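Local atomic coordinates of aspartokinase (Synechocystis, PDB entry 3L76), a protein that probably catalyses the ATP-dependent phosphorylation of aspartate, the first step toward lysine and threonine, and binds both of these amino acids at its ACT domains. Residues Lys259-Val264 with Pro369-Lys374; Ile358-Ala363 with Ala410-Ala415. All coordinates share one frame; numbering follows the deposited sequence.

Contact 1 of 2, residues Lys259-Val264 with Pro369-Lys374; sequences KAVDGV and PGIAAK. With LYS (lysine), chain F.
A260 and I371 mark the closest backbone approach, their CA atoms 7.1 Å apart, where the loop leading into strand 263-267 meets the first turn of helix 371-381. No hydrogen bond joins the two segments, and I371 carries the helix side of the contact on its two branches. Its ethyl branch ends at the loop, with CD1 of I371 lying 3.5 Å from CB of A260. The methyl branch takes the other partner: CG2 of I371 sits 4.0 Å from CG2 of V261, the two side chains running past one another in opposite senses. The split follows from the first torsion of I371 (chi1 -50°), which sets CG1 beside the backbone N and CG2 anti to it. Where the loop passes into the strand, D262 and G263 both face A361 in a classic beta bulge, and D262 forms a salt bridge with R222.

The same helix start receives a bound lysine. G370 is the N-cap residue, and N of A372 donates a fairly straight hydrogen bond to OXT of the lysine (3.2 Å, 164° at the hydrogen). I371 N reaches the same oxygen at 3.1 Å in a weak, bent bond (127°). S392, S472 and V473 supply further hydrogen bonds to the ligand. I371 thus offers its backbone NH to the ligand and its aliphatic branches to the loop. The ligand carboxylate takes one good and one weak hydrogen bond from the helix N-terminus, and the helix dipole would probably stabilise the carboxylate charge, while the helix start packs against the loop by apolar contact alone.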
# COMPACT_ATOMS: atom_id res chain seq x y z
N LYS A 259 18.34 -3.56 -18.60
CA LYS A 259 19.56 -3.69 -19.41
C LYS A 259 20.01 -2.32 -19.90
O LYS A 259 19.22 -1.58 -20.47
CB LYS A 259 19.31 -4.61 -20.61
CG LYS A 259 19.87 -6.02 -20.47
CD LYS A 259 19.80 -6.76 -21.81
CE LYS A 259 18.55 -6.35 -22.59
NZ LYS A 259 18.42 -7.11 -23.87
N ALA A 260 21.27 -1.98 -19.68
CA ALA A 260 21.79 -0.72 -20.20
C ALA A 260 21.87 -0.80 -21.72
O ALA A 260 21.55 0.15 -22.42
CB ALA A 260 23.16 -0.42 -19.64
N VAL A 261 22.24 -1.97 -22.21
CA VAL A 261 22.50 -2.16 -23.62
C VAL A 261 21.60 -3.22 -24.21
O VAL A 261 21.58 -4.35 -23.76
CB VAL A 261 23.98 -2.55 -23.83
CG1 VAL A 261 24.19 -3.18 -25.22
CG2 VAL A 261 24.87 -1.34 -23.59
N ASP A 262 20.86 -2.84 -25.24
CA ASP A 262 20.00 -3.76 -25.98
C ASP A 262 20.73 -4.58 -27.04
O ASP A 262 20.34 -5.72 -27.30
CB ASP A 262 18.91 -2.98 -26.68
CG ASP A 262 17.83 -3.89 -27.22
OD1 ASP A 262 17.35 -4.78 -26.48
OD2 ASP A 262 17.45 -3.70 -28.38
N GLY A 263 21.76 -4.01 -27.67
CA GLY A 263 22.41 -4.70 -28.77
C GLY A 263 23.80 -4.25 -29.13
O GLY A 263 24.22 -3.16 -28.77
N VAL A 264 24.52 -5.11 -29.83
CA VAL A 264 25.84 -4.80 -30.36
C VAL A 264 25.74 -4.75 -31.88
O VAL A 264 25.03 -5.57 -32.48
CB VAL A 264 26.92 -5.89 -30.01
CG1 VAL A 264 28.18 -5.62 -30.77
CG2 VAL A 264 27.24 -5.90 -28.55
N PRO A 369 25.17 6.59 -16.11
CA PRO A 369 26.63 6.67 -16.14
C PRO A 369 27.28 5.32 -16.37
O PRO A 369 26.66 4.29 -16.13
CB PRO A 369 26.98 7.15 -14.72
CG PRO A 369 25.70 7.62 -14.13
CD PRO A 369 24.65 6.77 -14.75
N GLY A 370 28.54 5.35 -16.82
CA GLY A 370 29.38 4.16 -16.89
C GLY A 370 29.20 3.26 -18.10
O GLY A 370 29.92 2.27 -18.26
N ILE A 371 28.24 3.59 -18.95
CA ILE A 371 27.97 2.73 -20.10
C ILE A 371 29.05 2.86 -21.18
O ILE A 371 29.65 1.87 -21.61
CB ILE A 371 26.58 3.01 -20.70
CG1 ILE A 371 25.51 3.01 -19.59
CG2 ILE A 371 26.30 2.01 -21.83
CD1 ILE A 371 25.59 1.82 -18.65
N ALA A 372 29.30 4.09 -21.61
CA ALA A 372 30.37 4.36 -22.56
C ALA A 372 31.69 3.85 -22.01
O ALA A 372 32.49 3.21 -22.72
CB ALA A 372 30.43 5.85 -22.87
N ALA A 373 31.90 4.09 -20.72
CA ALA A 373 33.14 3.72 -20.06
C ALA A 373 33.36 2.21 -20.11
O ALA A 373 34.48 1.72 -20.32
CB ALA A 373 33.12 4.20 -18.63
N LYS A 374 32.28 1.46 -19.91
CA LYS A 374 32.38 0.01 -19.94
C LYS A 374 32.64 -0.50 -21.36
O LYS A 374 33.36 -1.47 -21.55
CB LYS A 374 31.12 -0.62 -19.36
CG LYS A 374 31.16 -2.13 -19.37
CD LYS A 374 29.89 -2.70 -18.80
CE LYS A 374 29.88 -4.22 -18.86
NZ LYS A 374 28.48 -4.72 -18.77
N LYS F . 25.02 8.65 -20.56
CA LYS F . 25.95 7.57 -20.93
C LYS F . 27.18 7.49 -20.04
O LYS F . 27.51 8.48 -19.34
CB LYS F . 26.36 7.70 -22.41
CG LYS F . 25.21 7.51 -23.39
CD LYS F . 25.52 8.05 -24.78
CE LYS F . 25.23 9.53 -24.87
NZ LYS F . 24.18 9.85 -25.89
OXT LYS F . 27.85 6.43 -20.02

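Contact 2 of 2, residues Ile358-Ala363 with Ala410-Ala415; sequences IAIAGA and AALSNA
L412 of helix 405-415 points its isobutyl group at I358 and I360, two residues on one face of strand 348-361, in the helix-on-sheet layer of an ACT domain. CA atoms of I360 and L412 are 7.9 Å apart, and the side-chain contacts between the two segments are all aliphatic.

The side chains of I358 and L412 cross at about a right angle, and they meet through methyl ends: CD1 of I358 lies 4.0 Å from CD1 of L412. In I358, CG1 stands between the backbone N and the carbonyl carbon (chi1 60°), and the chain then continues extended, carrying CD1 out to the helix. L412 has CG anti to its carbonyl carbon (chi1 -70°), which sends both of its methyl branches off the helix toward the strand.

A359, between the two isoleucines, turns its CB away from the helix, as expected for neighbouring positions of a beta-strand. The isoleucines also meet helix 371-381, I358 at L379 and I360 at M375, while L412 touches V264 of the adjoining strand 263-267. Both helices of the domain therefore share one apolar layer against the sheet, and all three touching residues are buried in it. I360 comes to L412 less closely than I358 does and presents its branch methyl instead of its chain end, with CG2 of I360 4.3 Å from CD2 of L412.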
# COMPACT_ATOMS: atom_id res chain seq x y z
N ILE A 358 31.92 -0.35 -34.95
CA ILE A 358 31.20 -1.13 -33.96
C ILE A 358 30.41 -0.19 -33.06
O ILE A 358 30.78 0.97 -32.89
CB ILE A 358 32.11 -2.02 -33.10
CG1 ILE A 358 33.12 -1.16 -32.35
CG2 ILE A 358 32.82 -3.03 -33.96
CD1 ILE A 358 34.14 -1.97 -31.61
N ALA A 359 29.32 -0.69 -32.50
CA ALA A 359 28.50 0.13 -31.61
C ALA A 359 27.83 -0.69 -30.54
O ALA A 359 27.59 -1.90 -30.70
CB ALA A 359 27.47 0.88 -32.40
N ILE A 360 27.51 -0.02 -29.44
CA ILE A 360 26.55 -0.56 -28.49
C ILE A 360 25.34 0.34 -28.58
O ILE A 360 25.46 1.56 -28.76
CB ILE A 360 27.10 -0.61 -27.07
CG1 ILE A 360 27.45 0.81 -26.58
CG2 ILE A 360 28.30 -1.55 -27.02
CD1 ILE A 360 27.97 0.85 -25.15
N ALA A 361 24.16 -0.25 -28.50
CA ALA A 361 22.93 0.50 -28.67
C ALA A 361 21.98 0.13 -27.55
O ALA A 361 21.95 -1.02 -27.12
CB ALA A 361 22.34 0.19 -30.02
N GLY A 362 21.20 1.09 -27.07
CA GLY A 362 20.30 0.83 -25.97
C GLY A 362 19.68 2.03 -25.31
O GLY A 362 20.38 3.00 -24.95
N ALA A 363 18.36 1.97 -25.16
CA ALA A 363 17.61 3.01 -24.47
C ALA A 363 18.08 3.22 -23.03
O ALA A 363 18.08 4.34 -22.51
CB ALA A 363 16.14 2.69 -24.51
N ALA A 410 33.13 -9.92 -30.03
CA ALA A 410 32.94 -11.02 -29.10
C ALA A 410 32.99 -10.46 -27.70
O ALA A 410 32.18 -10.84 -26.85
CB ALA A 410 34.02 -12.07 -29.27
N ALA A 411 33.94 -9.55 -27.46
CA ALA A 411 34.13 -8.98 -26.13
C ALA A 411 32.94 -8.14 -25.70
O ALA A 411 32.56 -8.19 -24.54
CB ALA A 411 35.39 -8.15 -26.07
N LEU A 412 32.37 -7.38 -26.63
CA LEU A 412 31.23 -6.54 -26.31
C LEU A 412 29.98 -7.38 -26.11
O LEU A 412 29.17 -7.14 -25.22
CB LEU A 412 31.01 -5.50 -27.41
CG LEU A 412 32.07 -4.40 -27.49
CD1 LEU A 412 31.84 -3.54 -28.71
CD2 LEU A 412 32.04 -3.55 -26.23
N SER A 413 29.85 -8.38 -26.96
CA SER A 413 28.74 -9.32 -26.90
C SER A 413 28.67 -9.97 -25.51
O SER A 413 27.61 -10.00 -24.88
CB SER A 413 28.89 -10.36 -28.03
OG SER A 413 27.83 -11.28 -28.00
N ASN A 414 29.82 -10.46 -25.03
CA ASN A 414 29.95 -11.05 -23.68
C ASN A 414 29.75 -10.07 -22.54
O ASN A 414 29.03 -10.35 -21.60
CB ASN A 414 31.33 -11.68 -23.48
CG ASN A 414 31.35 -13.15 -23.81
OD1 ASN A 414 30.40 -13.70 -24.35
ND2 ASN A 414 32.46 -13.80 -23.48
N ALA A 415 30.42 -8.93 -22.60
CA ALA A 415 30.36 -7.99 -21.49
C ALA A 415 28.97 -7.42 -21.26
O ALA A 415 28.60 -7.15 -20.13
CB ALA A 415 31.35 -6.85 -21.68

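Contacts 1 and 2 lie side by side, their centres about 7 Å apart, sharing the ACT domain that holds 358-363, 369-374 and 410-415, with 259-264 leading into a strand paired to it. That pairing includes a probable hydrogen bond at the bulge between A361 N and G263 O (2.9 Å). Between the helices, NZ of K374 probably bonds to the carbonyl O of A415 at 2.8 Å. I360 ties the two apolar clusters together, since it also touches V261 and I371. Contact 1 meets the bound lysine directly; contact 2 stands behind it, the I360 side chain about 7 Å from this lysine and that of I358 about 10 Å from a bound threonine, both between nearest atoms.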